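Local coordinates for protein alcohol dehydrogenase (Thermus sp., PDB 4CPD) that probably catalyses the NAD-dependent interconversion of alcohols with aldehydes or ketones, as a zinc-containing medium-chain dehydrogenase, at residues L250-A253 against L254-R258; R97-Y100 against N101-E104; Y111-M114 against F115-Q119; S230-D234 against E235-L239. One frame throughout, in Å; residues are numbered along the deposited sequence.

Interaction 1. Residues L250-A253 against L254-R258; sequences LSLA and LEMVR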
ATOM      1  N   LEU A 250      13.362  -0.872  -7.021  1.00 60.60           N
ATOM      2  CA  LEU A 250      12.169  -0.253  -6.441  1.00 60.75           C
ATOM      3  C   LEU A 250      11.757   1.037  -7.164  1.00 62.53           C
ATOM      4  O   LEU A 250      10.570   1.281  -7.370  1.00 59.72           O
ATOM      5  CB  LEU A 250      12.354  -0.001  -4.939  1.00 61.56           C
ATOM      6  CG  LEU A 250      12.369  -1.287  -4.088  1.00 64.23           C
ATOM      7  CD1 LEU A 250      12.964  -1.075  -2.689  1.00 61.52           C
ATOM      8  CD2 LEU A 250      10.972  -1.871  -3.979  1.00 64.02           C
ATOM      9  N   SER A 251      12.733   1.858  -7.541  1.00 66.32           N
ATOM     10  CA  SER A 251      12.453   3.101  -8.267  1.00 68.45           C
ATOM     11  C   SER A 251      11.913   2.756  -9.641  1.00 60.53           C
ATOM     12  O   SER A 251      11.004   3.407 -10.175  1.00 55.05           O
ATOM     13  CB  SER A 251      13.727   3.932  -8.406  1.00 72.52           C
ATOM     14  OG  SER A 251      14.440   3.949  -7.182  1.00 80.95           O
ATOM     15  N   LEU A 252      12.488   1.698 -10.190  1.00 56.99           N
ATOM     16  CA  LEU A 252      12.046   1.161 -11.452  1.00 58.99           C
ATOM     17  C   LEU A 252      10.585   0.736 -11.385  1.00 54.54           C
ATOM     18  O   LEU A 252       9.789   1.108 -12.243  1.00 55.71           O
ATOM     19  CB  LEU A 252      12.921  -0.024 -11.834  1.00 65.01           C
ATOM     20  CG  LEU A 252      12.988  -0.291 -13.329  1.00 70.06           C
ATOM     21  CD1 LEU A 252      13.729   0.831 -14.065  1.00 74.22           C
ATOM     22  CD2 LEU A 252      13.665  -1.630 -13.546  1.00 69.95           C
ATOM     23  N   ALA A 253      10.238  -0.018 -10.352  1.00 47.95           N
ATOM     24  CA  ALA A 253       8.877  -0.478 -10.176  1.00 51.36           C
ATOM     25  C   ALA A 253       7.906   0.687 -10.115  1.00 51.56           C
ATOM     26  O   ALA A 253       6.826   0.638 -10.744  1.00 51.84           O
ATOM     27  CB  ALA A 253       8.753  -1.343  -8.926  1.00 52.94           C
ATOM     28  N   LEU A 254       8.302   1.723  -9.375  1.00 50.44           N
ATOM     29  CA  LEU A 254       7.459   2.904  -9.165  1.00 52.22           C
ATOM     30  C   LEU A 254       7.324   3.803 -10.402  1.00 54.86           C
ATOM     31  O   LEU A 254       6.288   4.423 -10.622  1.00 56.25           O
ATOM     32  CB  LEU A 254       7.952   3.697  -7.958  1.00 51.02           C
ATOM     33  CG  LEU A 254       7.659   2.959  -6.647  1.00 51.32           C
ATOM     34  CD1 LEU A 254       8.483   3.521  -5.520  1.00 49.72           C
ATOM     35  CD2 LEU A 254       6.185   3.013  -6.262  1.00 56.09           C
ATOM     36  N   GLU A 255       8.362   3.853 -11.218  1.00 59.89           N
ATOM     37  CA  GLU A 255       8.278   4.558 -12.476  1.00 61.25           C
ATOM     38  C   GLU A 255       7.411   3.771 -13.474  1.00 63.01           C
ATOM     39  O   GLU A 255       6.544   4.309 -14.162  1.00 59.96           O
ATOM     40  CB  GLU A 255       9.682   4.744 -13.026  1.00 67.82           C
ATOM     41  CG  GLU A 255       9.765   5.850 -14.067  1.00 77.69           C
ATOM     42  CD  GLU A 255      11.182   6.101 -14.557  1.00 84.08           C
ATOM     43  OE1 GLU A 255      12.136   5.470 -14.039  1.00 89.29           O
ATOM     44  OE2 GLU A 255      11.333   6.954 -15.457  1.00 91.07           O
ATOM     45  N   MET A 256       7.673   2.478 -13.543  1.00 59.87           N
ATOM     46  CA  MET A 256       7.042   1.591 -14.499  1.00 57.11           C
ATOM     47  C   MET A 256       5.502   1.485 -14.341  1.00 57.16           C
ATOM     48  O   MET A 256       4.759   1.537 -15.327  1.00 54.89           O
ATOM     49  CB  MET A 256       7.721   0.245 -14.292  1.00 58.76           C
ATOM     50  CG  MET A 256       7.307  -0.910 -15.170  1.00 61.33           C
ATOM     51  SD  MET A 256       8.297  -2.346 -14.681  1.00 66.16           S
ATOM     52  CE  MET A 256       9.965  -1.821 -15.040  1.00 63.75           C
ATOM     53  N   VAL A 257       5.033   1.335 -13.101  1.00 52.27           N
ATOM     54  CA  VAL A 257       3.629   1.017 -12.838  1.00 47.54           C
ATOM     55  C   VAL A 257       2.768   2.152 -13.359  1.00 47.69           C
ATOM     56  O   VAL A 257       3.187   3.300 -13.315  1.00 43.77           O
ATOM     57  CB  VAL A 257       3.367   0.785 -11.320  1.00 46.16           C
ATOM     58  CG1 VAL A 257       3.521   2.077 -10.533  1.00 48.01           C
ATOM     59  CG2 VAL A 257       1.992   0.168 -11.068  1.00 44.24           C
ATOM     60  N   ARG A 258       1.571   1.832 -13.858  1.00 49.73           N
ATOM     61  CA  ARG A 258       0.635   2.869 -14.282  1.00 49.19           C
ATOM     62  C   ARG A 258       0.161   3.731 -13.122  1.00 47.96           C
ATOM     63  O   ARG A 258       0.137   3.292 -11.985  1.00 48.73           O
ATOM     64  CB  ARG A 258      -0.593   2.281 -14.991  1.00 51.07           C
ATOM     65  CG  ARG A 258      -1.641   1.594 -14.123  1.00 49.80           C
ATOM     66  CD  ARG A 258      -2.907   1.352 -14.932  1.00 51.79           C
ATOM     67  NE  ARG A 258      -3.928   0.530 -14.254  1.00 55.37           N
ATOM     68  CZ  ARG A 258      -4.794   0.965 -13.333  1.00 52.98           C
ATOM     69  NH1 ARG A 258      -4.792   2.226 -12.898  1.00 57.02           N
ATOM     70  NH2 ARG A 258      -5.677   0.127 -12.833  1.00 48.90           N
TER
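Leu252 and Met256, one helical turn apart, meet at the end of helix 247-256, where four successive i to i+4 backbone bonds run from the amides of Leu254, Glu255, Met256 and Val257 to the carbonyls of Leu250, Ser251, Leu252 and Ala253. The bond from Met256 N to Leu252 O is 2.8 Å long, with 161° at the hydrogen. Val257 already leaves helical geometry, yet its amide still closes the last turn on Ala253 O.

The side chain of Met256 can be followed outward. Its CB lies beside the carbonyl oxygen of Leu252. CG stands anti to the backbone N (chi1 -179°) and the chain runs straight on to SD, then bends at chi3 (-62°), which turns CE toward the side chain of Leu252. There the methyl reaches CG of Leu252 at 3.8 Å and also touches its CD2 branch, the two side chains crossing at a slant. On another flank Leu254 lays its CG 3.4 Å from Leu250 O, the oxygen its own amide binds.

The helix links strands 239-242 and 262-265 in a beta-alpha-beta unit of the Rossmann-type domain. Leu252 and Met256 face helix 224-231, where they meet Val225 and Val228 respectively. Leu250, Ala253, Leu254 and Val257 press on strand 262-265, and all of them but Ala253 also reach strand 286-290. At the helix end Lys284 NZ gathers the carbonyl oxygens of Leu254, Glu255 and Val257.

Interaction 2. Residues R97-Y100 against N101-E104; sequences RHQY and NLCE. With ZN (zinc ion), chain F.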
ATOM      1  N   ARG A  97      -4.454 -11.073  14.507  1.00 40.30           N
ATOM      2  CA  ARG A  97      -4.764 -10.265  13.330  1.00 41.31           C
ATOM      3  C   ARG A  97      -4.444 -10.994  12.032  1.00 39.94           C
ATOM      4  O   ARG A  97      -4.549 -10.414  10.961  1.00 39.85           O
ATOM      5  CB  ARG A  97      -3.934  -8.970  13.332  1.00 42.95           C
ATOM      6  CG  ARG A  97      -4.219  -7.958  14.432  1.00 43.93           C
ATOM      7  CD  ARG A  97      -3.155  -6.859  14.382  1.00 47.17           C
ATOM      8  NE  ARG A  97      -3.342  -5.850  15.432  1.00 52.03           N
ATOM      9  CZ  ARG A  97      -2.453  -5.544  16.385  1.00 49.30           C
ATOM     10  NH1 ARG A  97      -1.262  -6.116  16.434  1.00 50.75           N
ATOM     11  NH2 ARG A  97      -2.746  -4.626  17.285  1.00 49.30           N
ATOM     12  N   HIS A  98      -4.029 -12.248  12.133  1.00 39.89           N
ATOM     13  CA  HIS A  98      -3.599 -13.051  10.983  1.00 39.70           C
ATOM     14  C   HIS A  98      -2.411 -12.477  10.226  1.00 40.93           C
ATOM     15  O   HIS A  98      -2.268 -12.698   8.988  1.00 41.38           O
ATOM     16  CB  HIS A  98      -4.776 -13.340  10.050  1.00 38.56           C
ATOM     17  CG  HIS A  98      -5.945 -13.964  10.756  1.00 41.27           C
ATOM     18  ND1 HIS A  98      -7.253 -13.799  10.354  1.00 41.23           N
ATOM     19  CD2 HIS A  98      -5.994 -14.764  11.845  1.00 42.58           C
ATOM     20  CE1 HIS A  98      -8.055 -14.471  11.156  1.00 39.53           C
ATOM     21  NE2 HIS A  98      -7.316 -15.063  12.074  1.00 44.17           N
ATOM     22  N   GLN A  99      -1.557 -11.776  10.977  1.00 36.74           N
ATOM     23  CA  GLN A  99      -0.298 -11.286  10.442  1.00 41.75           C
ATOM     24  C   GLN A  99       0.847 -12.080  11.088  1.00 43.54           C
ATOM     25  O   GLN A  99       1.627 -11.575  11.909  1.00 45.18           O
ATOM     26  CB  GLN A  99      -0.173  -9.796  10.695  1.00 44.93           C
ATOM     27  CG  GLN A  99      -1.304  -8.982  10.085  1.00 45.10           C
ATOM     28  CD  GLN A  99      -1.098  -7.492  10.276  1.00 43.87           C
ATOM     29  OE1 GLN A  99      -0.948  -7.029  11.400  1.00 46.58           O
ATOM     30  NE2 GLN A  99      -1.082  -6.742   9.183  1.00 39.14           N
ATOM     31  N   TYR A 100       0.939 -13.341  10.679  1.00 39.98           N
ATOM     32  CA  TYR A 100       1.812 -14.323  11.334  1.00 34.72           C
ATOM     33  C   TYR A 100       3.261 -13.998  11.084  1.00 32.84           C
ATOM     34  O   TYR A 100       4.121 -14.397  11.863  1.00 41.20           O
ATOM     35  CB  TYR A 100       1.503 -15.763  10.875  1.00 33.15           C
ATOM     36  CG  TYR A 100       0.026 -16.143  10.980  1.00 34.22           C
ATOM     37  CD1 TYR A 100      -0.500 -16.696  12.150  1.00 32.66           C
ATOM     38  CD2 TYR A 100      -0.863 -15.923   9.908  1.00 35.01           C
ATOM     39  CE1 TYR A 100      -1.842 -17.028  12.256  1.00 31.19           C
ATOM     40  CE2 TYR A 100      -2.205 -16.259  10.013  1.00 33.56           C
ATOM     41  CZ  TYR A 100      -2.685 -16.822  11.187  1.00 33.04           C
ATOM     42  OH  TYR A 100      -4.020 -17.130  11.275  1.00 32.36           O
ATOM     43  N   ASN A 101       3.559 -13.304  10.000  1.00 29.42           N
ATOM     44  CA  ASN A 101       4.926 -12.836   9.783  1.00 31.59           C
ATOM     45  C   ASN A 101       5.382 -11.761  10.785  1.00 33.89           C
ATOM     46  O   ASN A 101       6.538 -11.451  10.828  1.00 29.98           O
ATOM     47  CB  ASN A 101       5.085 -12.262   8.374  1.00 33.64           C
ATOM     48  CG  ASN A 101       4.103 -11.150   8.076  1.00 33.92           C
ATOM     49  OD1 ASN A 101       2.913 -11.269   8.366  1.00 36.65           O
ATOM     50  ND2 ASN A 101       4.598 -10.052   7.550  1.00 36.15           N
ATOM     51  N   LEU A 102       4.466 -11.165  11.549  1.00 38.40           N
ATOM     52  CA  LEU A 102       4.844 -10.209  12.583  1.00 41.26           C
ATOM     53  C   LEU A 102       4.716 -10.777  13.979  1.00 42.89           C
ATOM     54  O   LEU A 102       4.694 -10.000  14.951  1.00 49.19           O
ATOM     55  CB  LEU A 102       3.967  -8.969  12.459  1.00 42.24           C
ATOM     56  CG  LEU A 102       4.116  -8.285  11.096  1.00 40.47           C
ATOM     57  CD1 LEU A 102       3.113  -7.139  10.983  1.00 39.54           C
ATOM     58  CD2 LEU A 102       5.544  -7.802  10.880  1.00 38.52           C
ATOM     59  N   CYS A 103       4.624 -12.111  14.078  1.00 40.46           N
ATOM     60  CA  CYS A 103       4.461 -12.805  15.365  1.00 42.54           C
ATOM     61  C   CYS A 103       5.530 -12.330  16.328  1.00 45.74           C
ATOM     62  O   CYS A 103       6.692 -12.193  15.951  1.00 44.39           O
ATOM     63  CB  CYS A 103       4.600 -14.305  15.208  1.00 41.08           C
ATOM     64  SG  CYS A 103       4.512 -15.140  16.792  1.00 41.61           S
ATOM     65  N   GLU A 104       5.122 -12.059  17.560  1.00 51.40           N
ATOM     66  CA  GLU A 104       6.047 -11.555  18.595  1.00 54.89           C
ATOM     67  C   GLU A 104       7.063 -12.600  19.052  1.00 52.01           C
ATOM     68  O   GLU A 104       8.159 -12.259  19.441  1.00 49.77           O
ATOM     69  CB  GLU A 104       5.274 -10.977  19.789  1.00 53.66           C
ATOM     70  CG  GLU A 104       5.094  -9.458  19.680  1.00 58.21           C
ATOM     71  CD  GLU A 104       3.877  -8.957  20.422  1.00 61.55           C
ATOM     72  OE1 GLU A 104       3.286  -9.792  21.146  1.00 63.08           O
ATOM     73  OE2 GLU A 104       3.505  -7.758  20.275  1.00 62.42           O
TER
HETATM   74 ZN    ZN F1300       2.452 -14.906  17.446  1.00 38.66          ZN
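Gln99 to Cys103 form a tight turn after helix 93-96, with two i to i+3 backbone bonds: Leu102 N to Gln99 O at 2.9 Å and Cys103 N to Tyr100 O at 3.2 Å. The two overlapping bonds make a short 3-10-like turn at Tyr100 and Asn101. Just ahead, His98 ends the preceding helix in a Schellman motif, with positive phi.

Gln99 and Leu102 send their side chains out side by side in the same direction, and the amide oxygen OE1 of Gln99 lies 4.1 Å from the methyl CD1 of Leu102. Both also lean on Tyr94 of the helix. The polar end of Gln99 crosses to the second subunit, OE1 taking a bond from Arg258 NH1 and NE2 giving one to Gly260 O. In Asn101, chi1 of 56° places CG between the backbone N and the carbonyl carbon, folding the amide back over the turn and bringing OD1 to 3.5 Å from the carbonyl carbon of Gln99. Its ND2 bonds Asp285 of the second subunit.

Cys103 swings SG anti to its backbone N (chi1 176°), away from the turn and onto a zinc ion at 2.2 Å. Cys89, Cys92 and Cys95 supply the other sulfurs of this four-cysteine site, the structural zinc site familiar in zinc alcohol dehydrogenases. With its amide tied to Tyr100 O, Cys103 has its backbone anchored beside the metal. Four thiolate ligands would leave the zinc centre formally negative and the metal no open position for substrate, consistent with a structural role.

Interaction 3. Residues Y111-M114 against F115-Q119; sequences YGPM and FGNLQ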
ATOM      1  N   TYR A 111      18.268 -19.249  10.402  1.00 42.70           N
ATOM      2  CA  TYR A 111      18.578 -17.896   9.978  1.00 47.50           C
ATOM      3  C   TYR A 111      19.289 -17.066  11.082  1.00 51.59           C
ATOM      4  O   TYR A 111      19.349 -15.822  11.032  1.00 53.65           O
ATOM      5  CB  TYR A 111      17.315 -17.212   9.422  1.00 48.99           C
ATOM      6  CG  TYR A 111      17.608 -16.408   8.176  1.00 43.04           C
ATOM      7  CD1 TYR A 111      17.932 -17.035   6.997  1.00 41.68           C
ATOM      8  CD2 TYR A 111      17.563 -15.029   8.197  1.00 42.51           C
ATOM      9  CE1 TYR A 111      18.197 -16.309   5.848  1.00 45.72           C
ATOM     10  CE2 TYR A 111      17.840 -14.287   7.070  1.00 44.39           C
ATOM     11  CZ  TYR A 111      18.167 -14.934   5.897  1.00 46.84           C
ATOM     12  OH  TYR A 111      18.461 -14.225   4.759  1.00 46.25           O
ATOM     13  N   GLY A 112      19.875 -17.769  12.042  1.00 52.29           N
ATOM     14  CA  GLY A 112      20.735 -17.135  13.022  1.00 56.30           C
ATOM     15  C   GLY A 112      19.990 -16.449  14.152  1.00 56.77           C
ATOM     16  O   GLY A 112      18.764 -16.401  14.151  1.00 55.33           O
ATOM     17  N   PRO A 113      20.740 -15.895  15.114  1.00 59.03           N
ATOM     18  CA  PRO A 113      20.157 -15.380  16.349  1.00 55.99           C
ATOM     19  C   PRO A 113      19.301 -14.119  16.209  1.00 52.03           C
ATOM     20  O   PRO A 113      18.507 -13.839  17.092  1.00 45.63           O
ATOM     21  CB  PRO A 113      21.382 -15.108  17.227  1.00 60.33           C
ATOM     22  CG  PRO A 113      22.484 -14.832  16.270  1.00 61.21           C
ATOM     23  CD  PRO A 113      22.190 -15.622  15.023  1.00 60.12           C
ATOM     24  N   MET A 114      19.408 -13.377  15.113  1.00 53.36           N
ATOM     25  CA  MET A 114      18.510 -12.210  14.931  1.00 57.21           C
ATOM     26  C   MET A 114      17.083 -12.563  14.503  1.00 55.10           C
ATOM     27  O   MET A 114      16.204 -11.703  14.482  1.00 51.23           O
ATOM     28  CB  MET A 114      19.149 -11.172  14.000  1.00 57.38           C
ATOM     29  CG  MET A 114      20.311 -10.473  14.687  1.00 60.77           C
ATOM     30  SD  MET A 114      19.712  -9.555  16.124  1.00 66.53           S
ATOM     31  CE  MET A 114      20.015 -10.623  17.545  1.00 64.55           C
ATOM     32  N   PHE A 115      16.863 -13.841  14.198  1.00 58.76           N
ATOM     33  CA  PHE A 115      15.583 -14.360  13.717  1.00 54.82           C
ATOM     34  C   PHE A 115      15.174 -15.634  14.452  1.00 51.56           C
ATOM     35  O   PHE A 115      14.827 -16.642  13.836  1.00 46.61           O
ATOM     36  CB  PHE A 115      15.675 -14.617  12.224  1.00 55.09           C
ATOM     37  CG  PHE A 115      15.913 -13.375  11.431  1.00 58.34           C
ATOM     38  CD1 PHE A 115      14.852 -12.599  11.028  1.00 54.83           C
ATOM     39  CD2 PHE A 115      17.209 -12.971  11.115  1.00 58.09           C
ATOM     40  CE1 PHE A 115      15.064 -11.450  10.299  1.00 57.63           C
ATOM     41  CE2 PHE A 115      17.427 -11.826  10.389  1.00 56.88           C
ATOM     42  CZ  PHE A 115      16.348 -11.065   9.978  1.00 56.77           C
ATOM     43  N   GLY A 116      15.233 -15.581  15.779  1.00 49.86           N
ATOM     44  CA  GLY A 116      14.658 -16.621  16.621  1.00 47.14           C
ATOM     45  C   GLY A 116      15.637 -17.697  17.021  1.00 48.61           C
ATOM     46  O   GLY A 116      15.290 -18.586  17.803  1.00 45.60           O
ATOM     47  N   ASN A 117      16.848 -17.635  16.464  1.00 50.03           N
ATOM     48  CA  ASN A 117      17.909 -18.595  16.792  1.00 53.71           C
ATOM     49  C   ASN A 117      17.423 -20.049  16.679  1.00 51.40           C
ATOM     50  O   ASN A 117      17.412 -20.794  17.659  1.00 47.22           O
ATOM     51  CB  ASN A 117      18.425 -18.302  18.202  1.00 53.49           C
ATOM     52  CG  ASN A 117      19.838 -18.828  18.444  1.00 52.92           C
ATOM     53  OD1 ASN A 117      20.683 -18.924  17.537  1.00 51.89           O
ATOM     54  ND2 ASN A 117      20.100 -19.167  19.683  1.00 51.17           N
ATOM     55  N   LEU A 118      17.007 -20.421  15.472  1.00 51.00           N
ATOM     56  CA  LEU A 118      16.359 -21.704  15.223  1.00 47.60           C
ATOM     57  C   LEU A 118      17.288 -22.569  14.419  1.00 43.81           C
ATOM     58  O   LEU A 118      17.955 -22.098  13.501  1.00 42.79           O
ATOM     59  CB  LEU A 118      15.059 -21.502  14.449  1.00 51.00           C
ATOM     60  CG  LEU A 118      13.878 -20.921  15.242  1.00 51.65           C
ATOM     61  CD1 LEU A 118      12.887 -20.251  14.310  1.00 53.73           C
ATOM     62  CD2 LEU A 118      13.178 -21.998  16.060  1.00 50.75           C
ATOM     63  N   GLN A 119      17.344 -23.844  14.775  1.00 43.95           N
ATOM     64  CA  GLN A 119      18.172 -24.784  14.033  1.00 43.15           C
ATOM     65  C   GLN A 119      17.485 -25.020  12.656  1.00 41.06           C
ATOM     66  O   GLN A 119      16.252 -25.189  12.571  1.00 33.09           O
ATOM     67  CB  GLN A 119      18.383 -26.069  14.847  1.00 41.65           C
TER
HETATM   68  O   HOH W   1      17.106 -18.449  13.422  1.00 41.28           O
HETATM   69  O   HOH W   2      20.139 -20.397  13.435  1.00 42.34           O
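Tyr111 to Leu118 fold into a compact loop in which Pro113 and Asn117 bring their CA atoms to 3.9 Å, and Gly112 O collects two amides, Phe115 N and Asn117 N, each at 3.2 Å. The two donors approach from opposite faces of the carbonyl plane. Water 1 lies 2.7 Å from Gly112 O, to which it probably donates, and accepts from Leu118 N, with a weaker bond from Tyr111 N. Water 2 joins Gly112 N to Leu118 O, so the two waters bridge the limbs of the loop. Positive phi at Gly112 and Gly116, favourable for glycine, helps the chain reverse.

The loop belongs to the GroES-like catalytic domain, between strands 107-108 and 125-128; the side chain of Tyr111 lies close to that of His59, which binds a zinc with Cys38 and Asp152, and about 6 Å from bound NAD. Tyr111 and Phe115 make a T-shaped stack: the CD2 edge of the tyrosine is directed at the face of Phe115, ring centroids 5.3 Å apart and planes at 74°. CD2 of Tyr111 comes to 3.6 Å from CD2 of Phe115. Over the opposite face of the Phe115 ring lies Met114 O, 3.5 Å from Phe115 CG; chi1 of Phe115 (-63°) sets this by placing the ring beside its own backbone N. The Tyr111 hydroxyl is hydrogen-bonded to Ser40 O, and its ring packs on His43 and Leu44 of helix 39-45.

Interaction 4. Residues S230-D234 against E235-L239; sequences SETND and EGPDL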
ATOM      1  N   SER A 230       5.054   0.643 -23.646  1.00 73.10           N
ATOM      2  CA  SER A 230       4.532   0.356 -24.993  1.00 73.25           C
ATOM      3  C   SER A 230       3.704  -0.943 -25.025  1.00 74.79           C
ATOM      4  O   SER A 230       2.696  -1.040 -25.742  1.00 67.48           O
ATOM      5  CB  SER A 230       5.657   0.318 -26.036  1.00 73.78           C
ATOM      6  OG  SER A 230       6.859  -0.212 -25.503  1.00 78.26           O
ATOM      7  N   GLU A 231       4.096  -1.921 -24.215  1.00 67.87           N
ATOM      8  CA  GLU A 231       3.335  -3.157 -24.126  1.00 67.21           C
ATOM      9  C   GLU A 231       1.989  -3.014 -23.397  1.00 68.89           C
ATOM     10  O   GLU A 231       1.135  -3.914 -23.481  1.00 62.57           O
ATOM     11  CB  GLU A 231       4.181  -4.218 -23.439  1.00 70.12           C
ATOM     12  CG  GLU A 231       5.357  -4.707 -24.269  1.00 70.69           C
ATOM     13  CD  GLU A 231       4.937  -5.577 -25.466  1.00 71.11           C
ATOM     14  OE1 GLU A 231       3.807  -6.108 -25.509  1.00 61.60           O
ATOM     15  OE2 GLU A 231       5.762  -5.745 -26.385  1.00 79.49           O
ATOM     16  N   THR A 232       1.795  -1.898 -22.691  1.00 70.91           N
ATOM     17  CA  THR A 232       0.629  -1.731 -21.817  1.00 72.07           C
ATOM     18  C   THR A 232      -0.134  -0.446 -22.118  1.00 75.91           C
ATOM     19  O   THR A 232      -0.461   0.322 -21.202  1.00 77.34           O
ATOM     20  CB  THR A 232       1.088  -1.720 -20.348  1.00 72.95           C
ATOM     21  OG1 THR A 232       2.183  -0.791 -20.204  1.00 71.03           O
ATOM     22  CG2 THR A 232       1.577  -3.096 -19.934  1.00 70.13           C
ATOM     23  N   ASN A 233      -0.415  -0.218 -23.402  1.00 76.54           N
ATOM     24  CA  ASN A 233      -1.048   1.029 -23.880  1.00 73.45           C
ATOM     25  C   ASN A 233      -0.356   2.350 -23.499  1.00 69.45           C
ATOM     26  O   ASN A 233      -1.029   3.371 -23.375  1.00 60.03           O
ATOM     27  CB  ASN A 233      -2.487   1.099 -23.389  1.00 74.02           C
ATOM     28  CG  ASN A 233      -3.395   0.213 -24.170  1.00 79.18           C
ATOM     29  OD1 ASN A 233      -3.896   0.608 -25.219  1.00 93.59           O
ATOM     30  ND2 ASN A 233      -3.628  -0.991 -23.672  1.00 79.06           N
ATOM     31  N   ASP A 234       0.963   2.331 -23.290  1.00 72.93           N
ATOM     32  CA  ASP A 234       1.707   3.521 -22.787  1.00 81.82           C
ATOM     33  C   ASP A 234       1.271   4.044 -21.399  1.00 72.10           C
ATOM     34  O   ASP A 234       1.619   5.155 -21.017  1.00 69.23           O
ATOM     35  CB  ASP A 234       1.652   4.642 -23.830  1.00 87.41           C
ATOM     36  CG  ASP A 234       2.054   4.150 -25.184  1.00 90.06           C
ATOM     37  OD1 ASP A 234       3.240   3.772 -25.330  1.00 91.58           O
ATOM     38  OD2 ASP A 234       1.173   4.085 -26.067  1.00 87.21           O
ATOM     39  N   GLU A 235       0.529   3.221 -20.661  1.00 67.08           N
ATOM     40  CA  GLU A 235       0.106   3.518 -19.310  1.00 61.77           C
ATOM     41  C   GLU A 235       1.120   2.944 -18.334  1.00 59.28           C
ATOM     42  O   GLU A 235       1.638   3.638 -17.470  1.00 61.40           O
ATOM     43  CB  GLU A 235      -1.251   2.869 -19.038  1.00 63.41           C
ATOM     44  CG  GLU A 235      -2.414   3.358 -19.906  1.00 66.23           C
ATOM     45  CD  GLU A 235      -3.787   2.749 -19.509  1.00 69.49           C
ATOM     46  OE1 GLU A 235      -3.826   1.634 -18.923  1.00 74.79           O
ATOM     47  OE2 GLU A 235      -4.855   3.367 -19.783  1.00 62.32           O
ATOM     48  N   GLY A 236       1.424   1.667 -18.508  1.00 56.92           N
ATOM     49  CA  GLY A 236       2.168   0.885 -17.528  1.00 51.24           C
ATOM     50  C   GLY A 236       1.240  -0.245 -17.118  1.00 47.63           C
ATOM     51  O   GLY A 236       0.020  -0.203 -17.374  1.00 43.62           O
ATOM     52  N   PRO A 237       1.799  -1.279 -16.490  1.00 44.74           N
ATOM     53  CA  PRO A 237       0.983  -2.376 -15.975  1.00 46.06           C
ATOM     54  C   PRO A 237       0.165  -2.011 -14.700  1.00 49.01           C
ATOM     55  O   PRO A 237       0.520  -1.096 -13.931  1.00 48.00           O
ATOM     56  CB  PRO A 237       2.021  -3.445 -15.667  1.00 48.08           C
ATOM     57  CG  PRO A 237       3.247  -2.666 -15.297  1.00 46.99           C
ATOM     58  CD  PRO A 237       3.209  -1.391 -16.089  1.00 45.93           C
ATOM     59  N   ASP A 238      -0.920  -2.732 -14.484  1.00 47.12           N
ATOM     60  CA  ASP A 238      -1.749  -2.537 -13.313  1.00 48.34           C
ATOM     61  C   ASP A 238      -1.010  -2.861 -12.015  1.00 45.79           C
ATOM     62  O   ASP A 238      -1.189  -2.186 -11.010  1.00 47.49           O
ATOM     63  CB  ASP A 238      -2.984  -3.419 -13.429  1.00 52.45           C
ATOM     64  CG  ASP A 238      -3.797  -3.095 -14.653  1.00 57.50           C
ATOM     65  OD1 ASP A 238      -4.545  -2.096 -14.595  1.00 59.72           O
ATOM     66  OD2 ASP A 238      -3.668  -3.810 -15.679  1.00 64.38           O
ATOM     67  N   LEU A 239      -0.166  -3.888 -12.061  1.00 44.97           N
ATOM     68  CA  LEU A 239       0.582  -4.361 -10.897  1.00 42.51           C
ATOM     69  C   LEU A 239       2.054  -4.614 -11.216  1.00 41.48           C
ATOM     70  O   LEU A 239       2.369  -5.154 -12.261  1.00 40.83           O
ATOM     71  CB  LEU A 239      -0.084  -5.636 -10.400  1.00 40.95           C
ATOM     72  CG  LEU A 239       0.598  -6.419  -9.291  1.00 41.35           C
ATOM     73  CD1 LEU A 239       0.932  -5.555  -8.088  1.00 45.42           C
ATOM     74  CD2 LEU A 239      -0.308  -7.557  -8.862  1.00 40.81           C
TER
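Thr232 and Gly236 meet where helix 224-231 gives way to the loop leading into strand 239-242 of the Rossmann-type domain. The chain turns through Asn233 and Asp234, both with positive phi, and the turn is closed by Glu235 N to Thr232 O at 3.1 Å.

The inner side is close-packed. Thr232 is buried: its CB rests 3.5 Å from Gly236 O, and its CG2 lies alongside the peptide between Gly236 and Pro237. Thr232 and Pro237 both pack on strand 171-175, with Thr232 also on Leu197. The hydroxyl has Val228 O and Arg229 O of the helix within bonding reach, its one proton going to either or shared, with Val228 O the stronger partner.

The outer side is looser. Asn233 and Asp234 are exposed, and CB of Asn233 comes no nearer than 4.2 Å to CG of Glu235. Glu235 extends across the outside of the turn, its CB against Thr232 O, and carries OE1 to a salt bridge with Arg97 of the second subunit. At the inner edge, chi1 of 50° sets Thr232 OG1 between its backbone N and carbonyl carbon, facing Gly236 N at 3.1 Å in a weak hydrogen bond bent to 123° at the hydrogen.

How the interactions relate
Along the chain the order is interaction 2, 3, 4, 1. The first two lie in the GroES-like domain, their centres about 17 Å apart, and the last two in the Rossmann-type domain, centres about 11 Å apart. Interactions 1 and 4 touch: Arg258 NE forms a 2.7 Å salt bridge with Asp238 OD1, so the chain just after helix 247-256 is tied to the loop before strand 239-242. Interactions 3 and 4, about 42 Å between centres, lie on opposite sides of the chain's centre. Across the dimer, however, 97-104 of one subunit meets residues of 230-239 and 250-258 in the other, linking the structural-zinc lobe to its partner's coenzyme domain.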